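Local coordinates for class II aldolase/adducin domain protein (Pseudomonas syringae pv. phaseolicola 1448A, PDB 3OCR) that has no established substrate or activity but adopts the class II aldolase/adducin fold and may act as a lyase or, less certainly, bind actin filaments, at residues A[110-115]-A[123-128]; A[55-60]-A[103-108]; A[67-72]-A[114-119]; A[192-195]-A[201-204]; A[181-186]-A[203-208]. All coordinates share one frame; numbering follows the deposited sequence.

Contact 1: residues A[110-115]-A[123-128]; sequences VIHSAI and QAVLHT
Within the α/β fold of the class II aldolase/adducin domain, helix 110-118 covers one face of the mixed sheet, and here His112 and Ile115 meet Val125 on central strand 124-128. The axes of the short segments approach to 9.1 Å and run closer to antiparallel than parallel, at 144°. Between the closest residues, His112 and Val125, the CA atoms are 6.3 Å apart.

His112 carries the larger share on the helix side. Its CG is anti to the carbonyl carbon (chi1 -63°), which brings the ND1-CE1 edge of the imidazole to Val125 O, the side chains of His112 and Val125 sliding past each other in opposite directions. Val125 O lies near the ring plane, 3.1 Å from His112 CE1. The strongest polar partner of His112 ND1 is Ser59 OG on adjacent strand 58-61, a bond that limits rotation of the ring.

Val125 CG1 lies 3.8 Å from His112 ND1, while CG2 turns to the next turn of the helix. Farther along the strand His127 reaches the same imidazole only loosely. Its own ND1 is bonded to Leu192 O, and its ring meets those of His129 and His190. A His-x-His pair and a later histidine bind a divalent metal in many class II aldolases; this cluster is consistent with such a site. At the other end, Gln123 and Ala124 both face Gly196 in a classic beta bulge. The purely apolar touch joins Ile115 CG2 to Val125 CG2, 4.0 Å apart, with the side chains crossing at about a right angle.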
# COMPACT_ATOMS: atom_id res chain seq x y z
N VAL A 110 1.95 9.68 30.52
CA VAL A 110 1.22 10.81 31.07
C VAL A 110 -0.20 10.98 30.49
O VAL A 110 -1.15 11.23 31.24
CB VAL A 110 2.02 12.11 30.91
CG1 VAL A 110 1.16 13.33 31.26
CG2 VAL A 110 3.30 12.05 31.80
N ILE A 111 -0.35 10.83 29.18
CA ILE A 111 -1.69 10.94 28.59
C ILE A 111 -2.64 9.86 29.11
O ILE A 111 -3.78 10.14 29.43
CB ILE A 111 -1.65 11.00 27.03
CG1 ILE A 111 -3.06 11.29 26.49
CG2 ILE A 111 -1.02 9.72 26.41
CD1 ILE A 111 -3.07 12.03 25.16
N HIS A 112 -2.14 8.63 29.22
CA HIS A 112 -2.91 7.53 29.76
C HIS A 112 -3.32 7.83 31.20
O HIS A 112 -4.50 7.70 31.54
CB HIS A 112 -2.11 6.23 29.61
CG HIS A 112 -1.84 5.88 28.18
ND1 HIS A 112 -2.74 5.16 27.41
CD2 HIS A 112 -0.83 6.23 27.35
CE1 HIS A 112 -2.27 5.05 26.18
NE2 HIS A 112 -1.11 5.69 26.12
N SER A 113 -2.36 8.25 32.01
CA SER A 113 -2.59 8.62 33.40
C SER A 113 -3.65 9.72 33.54
O SER A 113 -4.56 9.62 34.36
CB SER A 113 -1.28 9.10 34.02
OG SER A 113 -1.50 9.40 35.38
N ALA A 114 -3.53 10.78 32.75
CA ALA A 114 -4.49 11.89 32.81
C ALA A 114 -5.92 11.41 32.54
O ALA A 114 -6.86 11.77 33.27
CB ALA A 114 -4.11 13.01 31.83
N ILE A 115 -6.09 10.60 31.50
CA ILE A 115 -7.42 10.11 31.13
C ILE A 115 -7.98 9.09 32.14
O ILE A 115 -9.11 9.24 32.59
CB ILE A 115 -7.49 9.54 29.68
CG1 ILE A 115 -6.98 10.56 28.64
CG2 ILE A 115 -8.92 9.11 29.33
CD1 ILE A 115 -7.69 11.96 28.68
N GLN A 123 -11.69 1.62 31.11
CA GLN A 123 -10.78 0.59 31.56
C GLN A 123 -9.60 0.42 30.58
O GLN A 123 -8.64 -0.31 30.87
CB GLN A 123 -11.51 -0.73 31.70
CG GLN A 123 -12.72 -0.70 32.69
CD GLN A 123 -12.31 -0.39 34.10
OE1 GLN A 123 -12.72 0.63 34.66
NE2 GLN A 123 -11.48 -1.26 34.70
N ALA A 124 -9.67 1.09 29.43
CA ALA A 124 -8.59 0.98 28.44
C ALA A 124 -8.48 2.27 27.68
O ALA A 124 -9.50 2.87 27.36
CB ALA A 124 -8.82 -0.17 27.50
N VAL A 125 -7.23 2.68 27.41
CA VAL A 125 -6.98 3.91 26.65
C VAL A 125 -5.91 3.61 25.60
O VAL A 125 -4.79 3.19 25.93
CB VAL A 125 -6.53 5.10 27.55
CG1 VAL A 125 -6.24 6.37 26.70
CG2 VAL A 125 -7.61 5.39 28.63
N LEU A 126 -6.28 3.80 24.34
CA LEU A 126 -5.41 3.54 23.20
C LEU A 126 -5.01 4.80 22.49
O LEU A 126 -5.85 5.66 22.19
CB LEU A 126 -6.14 2.64 22.21
CG LEU A 126 -6.83 1.39 22.78
CD1 LEU A 126 -7.55 0.63 21.67
CD2 LEU A 126 -5.89 0.48 23.54
N HIS A 127 -3.74 4.91 22.15
CA HIS A 127 -3.33 6.06 21.37
C HIS A 127 -2.50 5.61 20.18
O HIS A 127 -1.59 4.81 20.35
CB HIS A 127 -2.55 7.04 22.26
CG HIS A 127 -1.87 8.12 21.48
ND1 HIS A 127 -2.56 8.95 20.62
CD2 HIS A 127 -0.57 8.47 21.39
CE1 HIS A 127 -1.71 9.79 20.06
NE2 HIS A 127 -0.49 9.52 20.51
N THR A 128 -2.81 6.09 18.97
CA THR A 128 -2.02 5.68 17.78
C THR A 128 -1.52 6.85 16.95
O THR A 128 -2.08 7.97 16.99
CB THR A 128 -2.77 4.70 16.82
OG1 THR A 128 -3.96 5.31 16.37
CG2 THR A 128 -3.13 3.35 17.50

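Contact 2: residues A[55-60]-A[103-108]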
# COMPACT_ATOMS: atom_id res chain seq x y z
N TYR A 55 7.06 3.90 19.68
CA TYR A 55 6.36 5.00 20.30
C TYR A 55 4.85 4.66 20.32
O TYR A 55 4.42 3.67 19.73
CB TYR A 55 6.71 6.29 19.56
CG TYR A 55 8.21 6.38 19.33
CD1 TYR A 55 9.07 6.67 20.39
CD2 TYR A 55 8.77 6.12 18.08
CE1 TYR A 55 10.45 6.73 20.21
CE2 TYR A 55 10.16 6.17 17.88
CZ TYR A 55 10.99 6.47 18.96
OH TYR A 55 12.36 6.54 18.81
N THR A 56 4.07 5.47 21.02
CA THR A 56 2.65 5.15 21.29
C THR A 56 2.41 3.90 22.15
O THR A 56 3.22 2.99 22.21
CB THR A 56 1.73 5.16 20.03
OG1 THR A 56 1.69 3.87 19.40
CG2 THR A 56 2.16 6.26 19.04
N HIS A 57 1.27 3.89 22.83
CA HIS A 57 1.01 3.00 23.93
C HIS A 57 -0.46 2.70 24.09
O HIS A 57 -1.32 3.55 23.78
CB HIS A 57 1.51 3.64 25.22
CG HIS A 57 2.96 4.02 25.17
ND1 HIS A 57 3.97 3.10 25.33
CD2 HIS A 57 3.56 5.21 24.94
CE1 HIS A 57 5.14 3.71 25.21
NE2 HIS A 57 4.92 4.99 24.97
N PHE A 58 -0.74 1.49 24.56
CA PHE A 58 -2.09 1.09 24.98
C PHE A 58 -2.06 0.80 26.47
O PHE A 58 -1.21 0.04 26.92
CB PHE A 58 -2.54 -0.18 24.25
CG PHE A 58 -2.64 -0.05 22.76
CD1 PHE A 58 -2.69 1.19 22.14
CD2 PHE A 58 -2.76 -1.20 21.98
CE1 PHE A 58 -2.80 1.29 20.77
CE2 PHE A 58 -2.89 -1.10 20.59
CZ PHE A 58 -2.91 0.16 20.00
N SER A 59 -3.01 1.34 27.24
CA SER A 59 -3.06 1.02 28.68
C SER A 59 -4.40 0.38 29.05
O SER A 59 -5.41 0.63 28.38
CB SER A 59 -2.83 2.28 29.53
OG SER A 59 -3.82 3.25 29.26
N ALA A 60 -4.39 -0.45 30.10
CA ALA A 60 -5.60 -1.03 30.69
C ALA A 60 -5.53 -0.99 32.21
O ALA A 60 -4.47 -1.24 32.79
CB ALA A 60 -5.78 -2.48 30.24
N GLY A 103 11.50 -1.09 32.55
CA GLY A 103 10.65 0.02 32.94
C GLY A 103 9.75 0.44 31.80
O GLY A 103 9.51 -0.33 30.86
N ILE A 104 9.25 1.67 31.88
CA ILE A 104 8.27 2.15 30.92
C ILE A 104 8.75 3.45 30.32
O ILE A 104 9.69 4.03 30.80
CB ILE A 104 6.85 2.38 31.56
CG1 ILE A 104 6.87 3.54 32.58
CG2 ILE A 104 6.32 1.08 32.17
CD1 ILE A 104 5.47 4.17 32.86
N ASN A 105 8.10 3.87 29.25
CA ASN A 105 8.29 5.21 28.75
C ASN A 105 7.47 6.13 29.63
O ASN A 105 6.26 6.30 29.42
CB ASN A 105 7.81 5.33 27.32
CG ASN A 105 7.94 6.72 26.77
OD1 ASN A 105 8.28 7.66 27.49
ND2 ASN A 105 7.68 6.87 25.48
N TYR A 106 8.14 6.71 30.62
CA TYR A 106 7.45 7.50 31.63
C TYR A 106 6.70 8.69 31.03
O TYR A 106 5.57 8.98 31.44
CB TYR A 106 8.47 7.99 32.65
CG TYR A 106 7.90 8.52 33.94
CD1 TYR A 106 7.59 9.88 34.08
CD2 TYR A 106 7.74 7.68 35.05
CE1 TYR A 106 7.11 10.38 35.28
CE2 TYR A 106 7.25 8.17 36.25
CZ TYR A 106 6.94 9.52 36.36
OH TYR A 106 6.47 10.00 37.55
N ALA A 107 7.30 9.36 30.05
CA ALA A 107 6.68 10.54 29.44
C ALA A 107 5.49 10.16 28.54
O ALA A 107 4.51 10.90 28.44
CB ALA A 107 7.72 11.32 28.66
N GLY A 108 5.58 8.99 27.89
CA GLY A 108 4.48 8.49 27.05
C GLY A 108 3.24 8.07 27.83
O GLY A 108 2.16 7.98 27.28
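Asn105 OD1 accepts the backbone N of Gly108 at 3.0 Å, and both residues then border the ring of His57 across the contact. The N-H...O angle of 158° is fairly straight, yet the donor stands above the Asn105 carbonyl plane, 74° out of it. Because the acceptor sits three residues before the donor, this is an Asx motif, and it ties up the loop between strand 95-97 and helix 110-118.

His57 pairs through its backbone with His127 of strand 124-128. Asn105 crosses the His57 imidazole at about a right angle, the amide and ring planes being 76° apart. Asn105 ND2 comes to the ring edge, near its plane, 3.4 Å from His57 NE2, and the methylene follows, with Asn105 CB 3.8 Å from His57 CE1. On the CD2 side the loop backbone closes in: His57 CD2 is 3.9 Å from Gly108 O and 4.0 Å from Gly108 CA. The bare CA of Gly108 allows this approach, since a CB there would point at the ring.

The other ring nitrogen, ND1, is hydrogen-bonded to Asn72 OD1 just after strand 68-71, and the ring also touches Ile71. Nearby, Tyr55 OH bonds His256 ND1 of the second subunit, so this part of the fold borders a subunit interface. Across the contact itself, the Asx bond steadies the amide of Asn105 while its ND2 and CB border the imidazole.

Contact 3: residues A[67-72]-A[114-119]; sequences EHFLIN and AIHAAR
Phe69 overlaps the imidazole of His116, putting its CE1 over one face of that ring, 3.3 Å above the plane and displaced toward the rim. Its nearest atom there is His116 CG, 3.4 Å from Phe69 CE1. The rings are neither coplanar nor perpendicular: their planes stand at 39° and their centroids are 4.6 Å apart, an oblique aromatic pair. Neighbouring atoms widen the patch. Phe69 CD1 lies 3.8 Å from His116 CD2, and Phe69 CZ lies 3.8 Å from His116 CB, which places the benzene ring across both the imidazole and the methylene that carries it.

This pair attaches helix 110-118 to strand 68-71, on the side of the mixed sheet that leads toward edge strand 95-97 of the class II aldolase/adducin fold. The backbones stay well separated, the nearest CA atoms (Phe69 and His116) being 9.0 Å apart, and the two side chains span the gap by sliding past each other in opposite directions. Each has CG anti to its carbonyl carbon; for Phe69, with chi1 -54°, this sends the ring off the strand toward the helix.

Polar bonds hold the His116 ring from rotating beneath the phenyl group: NE2 is bonded to Ser59 OG, and ND1 weakly to Leu122 O. His116 also packs on Val125, while Phe69 touches Ile91 and Tyr109.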
# COMPACT_ATOMS: atom_id res chain seq x y z
N GLU A 67 -5.54 1.20 42.09
CA GLU A 67 -5.43 1.99 40.87
C GLU A 67 -4.12 1.65 40.14
O GLU A 67 -3.20 2.46 40.08
CB GLU A 67 -5.58 3.49 41.16
CG GLU A 67 -7.01 3.91 41.59
CD GLU A 67 -8.02 3.98 40.42
OE1 GLU A 67 -7.69 4.56 39.35
OE2 GLU A 67 -9.14 3.46 40.57
N HIS A 68 -4.05 0.42 39.63
CA HIS A 68 -2.90 -0.08 38.89
C HIS A 68 -3.27 -0.30 37.42
O HIS A 68 -4.43 -0.58 37.11
CB HIS A 68 -2.35 -1.36 39.50
CG HIS A 68 -1.74 -1.17 40.86
ND1 HIS A 68 -1.45 -2.22 41.70
CD2 HIS A 68 -1.39 -0.04 41.52
CE1 HIS A 68 -0.94 -1.76 42.83
NE2 HIS A 68 -0.88 -0.44 42.74
N PHE A 69 -2.27 -0.13 36.55
CA PHE A 69 -2.43 -0.15 35.10
C PHE A 69 -1.31 -0.90 34.40
O PHE A 69 -0.18 -0.94 34.87
CB PHE A 69 -2.50 1.29 34.54
CG PHE A 69 -3.56 2.10 35.20
CD1 PHE A 69 -4.83 2.16 34.67
CD2 PHE A 69 -3.30 2.75 36.41
CE1 PHE A 69 -5.83 2.89 35.31
CE2 PHE A 69 -4.30 3.47 37.07
CZ PHE A 69 -5.57 3.54 36.51
N LEU A 70 -1.64 -1.48 33.25
CA LEU A 70 -0.68 -2.20 32.42
C LEU A 70 -0.32 -1.42 31.17
O LEU A 70 -1.19 -0.79 30.54
CB LEU A 70 -1.26 -3.56 32.04
CG LEU A 70 -1.51 -4.53 33.20
CD1 LEU A 70 -2.69 -5.49 32.89
CD2 LEU A 70 -0.23 -5.29 33.49
N ILE A 71 0.96 -1.45 30.81
CA ILE A 71 1.49 -0.77 29.62
C ILE A 71 2.73 -1.54 29.12
O ILE A 71 3.30 -2.38 29.86
CB ILE A 71 1.78 0.73 29.93
CG1 ILE A 71 2.03 1.54 28.66
CG2 ILE A 71 2.90 0.86 30.97
CD1 ILE A 71 1.53 2.98 28.73
N ASN A 72 3.12 -1.30 27.87
CA ASN A 72 4.34 -1.91 27.32
C ASN A 72 5.60 -1.44 28.03
O ASN A 72 5.66 -0.30 28.52
CB ASN A 72 4.46 -1.74 25.78
CG ASN A 72 4.60 -0.28 25.35
OD1 ASN A 72 3.85 0.60 25.76
ND2 ASN A 72 5.58 -0.02 24.49
N ALA A 114 -3.53 10.78 32.75
CA ALA A 114 -4.49 11.89 32.81
C ALA A 114 -5.92 11.41 32.54
O ALA A 114 -6.86 11.77 33.27
CB ALA A 114 -4.11 13.01 31.83
N ILE A 115 -6.09 10.60 31.50
CA ILE A 115 -7.42 10.11 31.13
C ILE A 115 -7.98 9.09 32.14
O ILE A 115 -9.11 9.24 32.59
CB ILE A 115 -7.49 9.54 29.68
CG1 ILE A 115 -6.98 10.56 28.64
CG2 ILE A 115 -8.92 9.11 29.33
CD1 ILE A 115 -7.69 11.96 28.68
N HIS A 116 -7.19 8.07 32.50
CA HIS A 116 -7.60 7.08 33.51
C HIS A 116 -8.03 7.70 34.85
O HIS A 116 -8.97 7.23 35.51
CB HIS A 116 -6.50 6.03 33.74
CG HIS A 116 -6.45 4.95 32.70
ND1 HIS A 116 -7.51 4.09 32.47
CD2 HIS A 116 -5.47 4.57 31.85
CE1 HIS A 116 -7.18 3.24 31.51
NE2 HIS A 116 -5.96 3.52 31.10
N ALA A 117 -7.33 8.74 35.28
CA ALA A 117 -7.66 9.38 36.54
C ALA A 117 -8.99 10.12 36.43
O ALA A 117 -9.82 10.06 37.35
CB ALA A 117 -6.55 10.34 36.94
N ALA A 118 -9.20 10.79 35.31
CA ALA A 118 -10.40 11.60 35.10
C ALA A 118 -11.66 10.80 34.80
O ALA A 118 -12.77 11.26 35.05
CB ALA A 118 -10.16 12.61 33.98
N ARG A 119 -11.48 9.60 34.27
CA ARG A 119 -12.59 8.82 33.75
C ARG A 119 -12.42 7.37 34.21
O ARG A 119 -11.83 6.56 33.52
CB ARG A 119 -12.60 8.92 32.22
CG ARG A 119 -12.97 10.32 31.68
CD ARG A 119 -14.47 10.54 31.83
NE ARG A 119 -15.13 9.43 31.13
CZ ARG A 119 -15.39 9.43 29.82
NH1 ARG A 119 -15.12 10.51 29.08
NH2 ARG A 119 -15.94 8.36 29.27

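Contact 4: residues A[192-195]-A[201-204]; sequences LLTG and HAIQ
A tight strand-to-helix connection of the class II aldolase/adducin fold brings Thr194 and Gly195, on strand 191-196, against Ala202 in the opening turns of helix 199-219. The chain reverses so sharply that Gly195 and Ala202 have CA atoms only 5.0 Å apart.

Ala202 supplies the helix side. Its methyl carbon CB lies 3.8 Å from Gly195 C, and Ala202 CA is 3.7 Å from Gly195 O. Ala202 thus meets the Gly195 peptide, with the Thr194 side chain beside it. Thr194 directs its CB toward the helix, and its CG2 is the group nearest Ala202. That approach is doubtful in detail, because CG2 is modelled too near Ala202 O and chi1, at -109°, falls well away from a staggered value.

Several backbone groups are paired with neighbouring strands: Thr194 with Leu126 and Gly195 with Ser183. Gly195 O also takes a weak bond from Gln205 NE2, about one turn on in the helix. At the helix start, the backbone N of His201 bonds Ser198 OG and His201 ND1 bonds the backbone N of Val197. Ala202 also packs on Leu126. Between 192-195 and 201-204 themselves, the joint is van der Waals in character, a methyl set against backbone, and the small size of the Ala202 side chain is consistent with the close CA spacing.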
# COMPACT_ATOMS: atom_id res chain seq x y z
N LEU A 192 -4.65 9.66 17.06
CA LEU A 192 -5.98 9.26 17.50
C LEU A 192 -5.95 8.70 18.91
O LEU A 192 -4.97 8.04 19.30
CB LEU A 192 -6.59 8.21 16.55
CG LEU A 192 -6.63 8.46 15.03
CD1 LEU A 192 -7.08 7.17 14.35
CD2 LEU A 192 -7.52 9.64 14.65
N LEU A 193 -7.04 8.92 19.64
CA LEU A 193 -7.21 8.35 20.95
C LEU A 193 -8.61 7.75 21.12
O LEU A 193 -9.65 8.37 20.80
CB LEU A 193 -6.89 9.39 22.03
CG LEU A 193 -6.81 8.82 23.46
CD1 LEU A 193 -5.70 9.43 24.26
CD2 LEU A 193 -8.16 8.96 24.18
N THR A 194 -8.62 6.52 21.61
CA THR A 194 -9.83 5.81 21.87
C THR A 194 -9.84 5.30 23.32
O THR A 194 -8.80 4.90 23.85
CB THR A 194 -9.87 4.72 20.80
OG1 THR A 194 -10.89 5.02 19.84
CG2 THR A 194 -9.96 3.34 21.37
N GLY A 195 -11.00 5.39 23.99
CA GLY A 195 -11.16 4.78 25.29
C GLY A 195 -12.21 3.70 25.17
O GLY A 195 -12.91 3.65 24.15
N HIS A 201 -13.76 -3.16 23.77
CA HIS A 201 -14.54 -1.98 23.36
C HIS A 201 -13.64 -0.88 22.74
O HIS A 201 -13.98 -0.30 21.69
CB HIS A 201 -15.35 -1.47 24.56
CG HIS A 201 -16.13 -0.22 24.27
ND1 HIS A 201 -16.37 0.75 25.22
CD2 HIS A 201 -16.73 0.21 23.13
CE1 HIS A 201 -17.07 1.73 24.67
NE2 HIS A 201 -17.29 1.43 23.40
N ALA A 202 -12.51 -0.58 23.40
CA ALA A 202 -11.55 0.40 22.92
C ALA A 202 -10.99 0.02 21.55
O ALA A 202 -10.87 0.86 20.66
CB ALA A 202 -10.40 0.61 23.96
N ILE A 203 -10.66 -1.25 21.39
CA ILE A 203 -10.11 -1.72 20.15
C ILE A 203 -11.14 -1.69 19.01
O ILE A 203 -10.76 -1.42 17.86
CB ILE A 203 -9.55 -3.18 20.32
CG1 ILE A 203 -8.16 -3.13 20.96
CG2 ILE A 203 -9.51 -3.88 18.98
CD1 ILE A 203 -7.01 -2.50 20.10
N GLN A 204 -12.42 -1.96 19.32
CA GLN A 204 -13.43 -1.94 18.27
C GLN A 204 -13.57 -0.51 17.77
O GLN A 204 -13.60 -0.29 16.57
CB GLN A 204 -14.82 -2.42 18.74
CG GLN A 204 -15.86 -2.46 17.57
CD GLN A 204 -17.22 -3.04 17.94
OE1 GLN A 204 -17.64 -2.98 19.08
NE2 GLN A 204 -17.91 -3.59 16.95

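Contact 5: residues A[181-186]-A[203-208]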
# COMPACT_ATOMS: atom_id res chain seq x y z
N ASP A 181 -17.34 13.83 28.25
CA ASP A 181 -18.00 12.54 28.47
C ASP A 181 -17.74 11.51 27.37
O ASP A 181 -18.22 10.38 27.47
CB ASP A 181 -19.51 12.75 28.63
CG ASP A 181 -19.86 13.45 29.93
OD1 ASP A 181 -18.99 13.55 30.81
OD2 ASP A 181 -21.02 13.89 30.07
N LYS A 182 -16.99 11.89 26.33
CA LYS A 182 -16.83 11.05 25.13
C LYS A 182 -15.72 10.02 25.36
O LYS A 182 -15.04 10.04 26.38
CB LYS A 182 -16.51 11.91 23.91
CG LYS A 182 -17.60 12.96 23.59
CD LYS A 182 -17.16 13.80 22.43
CE LYS A 182 -18.33 14.21 21.57
NZ LYS A 182 -18.82 15.52 21.98
N SER A 183 -15.56 9.10 24.42
CA SER A 183 -14.54 8.08 24.56
C SER A 183 -13.70 7.91 23.28
O SER A 183 -12.99 6.89 23.11
CB SER A 183 -15.17 6.74 24.99
OG SER A 183 -15.95 6.18 23.94
N VAL A 184 -13.81 8.89 22.39
CA VAL A 184 -13.02 8.96 21.14
C VAL A 184 -12.56 10.40 20.97
O VAL A 184 -13.37 11.33 21.11
CB VAL A 184 -13.87 8.61 19.90
CG1 VAL A 184 -13.01 8.67 18.65
CG2 VAL A 184 -14.55 7.23 20.04
N MSE A 185 -11.26 10.59 20.70
CA MSE A 185 -10.69 11.92 20.54
C MSE A 185 -9.70 11.97 19.37
O MSE A 185 -8.88 11.05 19.13
CB MSE A 185 -10.00 12.40 21.81
CG MSE A 185 -9.67 13.96 21.80
SE MSE A 185 -9.55 14.75 23.60
CE MSE A 185 -8.59 13.18 24.29
N ILE A 186 -9.79 13.06 18.63
CA ILE A 186 -8.78 13.30 17.63
C ILE A 186 -7.83 14.34 18.22
O ILE A 186 -8.22 15.48 18.56
CB ILE A 186 -9.42 13.68 16.25
CG1 ILE A 186 -10.12 12.46 15.66
CG2 ILE A 186 -8.36 14.23 15.28
CD1 ILE A 186 -10.90 12.73 14.32
N ILE A 203 -10.66 -1.25 21.39
CA ILE A 203 -10.11 -1.72 20.15
C ILE A 203 -11.14 -1.69 19.01
O ILE A 203 -10.76 -1.42 17.86
CB ILE A 203 -9.55 -3.18 20.32
CG1 ILE A 203 -8.16 -3.13 20.96
CG2 ILE A 203 -9.51 -3.88 18.98
CD1 ILE A 203 -7.01 -2.50 20.10
N GLN A 204 -12.42 -1.96 19.32
CA GLN A 204 -13.43 -1.94 18.27
C GLN A 204 -13.57 -0.51 17.77
O GLN A 204 -13.60 -0.29 16.57
CB GLN A 204 -14.82 -2.42 18.74
CG GLN A 204 -15.86 -2.46 17.57
CD GLN A 204 -17.22 -3.04 17.94
OE1 GLN A 204 -17.64 -2.98 19.08
NE2 GLN A 204 -17.91 -3.59 16.95
N GLN A 205 -13.62 0.45 18.68
CA GLN A 205 -13.72 1.86 18.30
C GLN A 205 -12.49 2.31 17.50
O GLN A 205 -12.62 3.07 16.53
CB GLN A 205 -13.87 2.73 19.54
CG GLN A 205 -15.12 2.44 20.39
CD GLN A 205 -15.54 3.66 21.17
OE1 GLN A 205 -16.43 4.39 20.74
NE2 GLN A 205 -14.89 3.89 22.30
N LEU A 206 -11.30 1.85 17.89
CA LEU A 206 -10.06 2.26 17.21
C LEU A 206 -10.01 1.71 15.77
O LEU A 206 -9.70 2.44 14.82
CB LEU A 206 -8.81 1.86 18.00
CG LEU A 206 -7.45 2.15 17.34
CD1 LEU A 206 -7.21 3.65 17.25
CD2 LEU A 206 -6.32 1.42 18.11
N HIS A 207 -10.26 0.41 15.64
CA HIS A 207 -10.40 -0.26 14.35
C HIS A 207 -11.35 0.46 13.40
O HIS A 207 -11.01 0.65 12.22
CB HIS A 207 -10.84 -1.72 14.57
CG HIS A 207 -10.72 -2.59 13.35
ND1 HIS A 207 -11.15 -3.91 13.35
CD2 HIS A 207 -10.21 -2.37 12.12
CE1 HIS A 207 -10.91 -4.45 12.17
NE2 HIS A 207 -10.34 -3.54 11.40
N ALA A 208 -12.52 0.85 13.89
CA ALA A 208 -13.49 1.55 13.06
C ALA A 208 -13.04 2.94 12.70
O ALA A 208 -13.27 3.38 11.57
CB ALA A 208 -14.86 1.62 13.74
O HOH W 1 -18.10 6.57 21.38
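Strand 184-187 and helix 199-219 pass with their nearest CA atoms, those of Val184 and Gln205, 7.7 Å apart, a spacing that one long side chain from the helix can bridge. The strand forms an antiparallel hairpin with 191-196 in the mixed sheet of the class II aldolase/adducin fold, and the helix packs over that sheet.

Gln205 is the bridge. Its CG is anti to the carbonyl carbon (chi1 -60°) and the chain runs extended beyond it, carrying the amide to the residue just before the strand. There Gln205 NE2 donates to Ser183 OG at 3.0 Å. The bond is nearly straight, with an angle of 169° at the hydrogen, and OG lies just 5° out of the amide plane, as suits an amide N-H. NE2 also makes a weak bond to Gly195 O, so one nitrogen links the residue preceding strand 184-187 with strand 191-196.

The amide oxygen is held too. Arg156 NH2 bonds Gln205 OE1 and is its strongest partner, while a water donates to the same OE1 at 2.8 Å. That water reaches Ser183 OG only weakly, at 3.4 Å, forming a second and looser link between the segments. With both ends of the amide engaged, its rotation is restrained. Val184 adds an apolar neighbour, its side chain running obliquely across that of Gln205: the methyl CG2, anti to the Val184 carbonyl carbon, lies 3.5 Å from Gln205 OE1.

All five contacts rest on the same mixed sheet. Contacts 1 and 3 share helix 110-118, with centres 6 Å apart, and contacts 4 and 5 share helix 199-219, with centres 4 Å apart. Contact 2 adjoins the first pair through strand 58-61: Ser59 OG lies 2.9 Å from His112 ND1 and 2.8 Å from His116 NE2, so one hydroxyl serves contacts 1 and 3 together. Strand 124-128 continues the series, Leu126 N bonding Thr194 O of contact 4 at 2.8 Å. Contacts 2 and 5 are the most distant, about 18 Å between centres. The histidine cluster around His127, consistent with the metal site of related aldolases, belongs to contact 1.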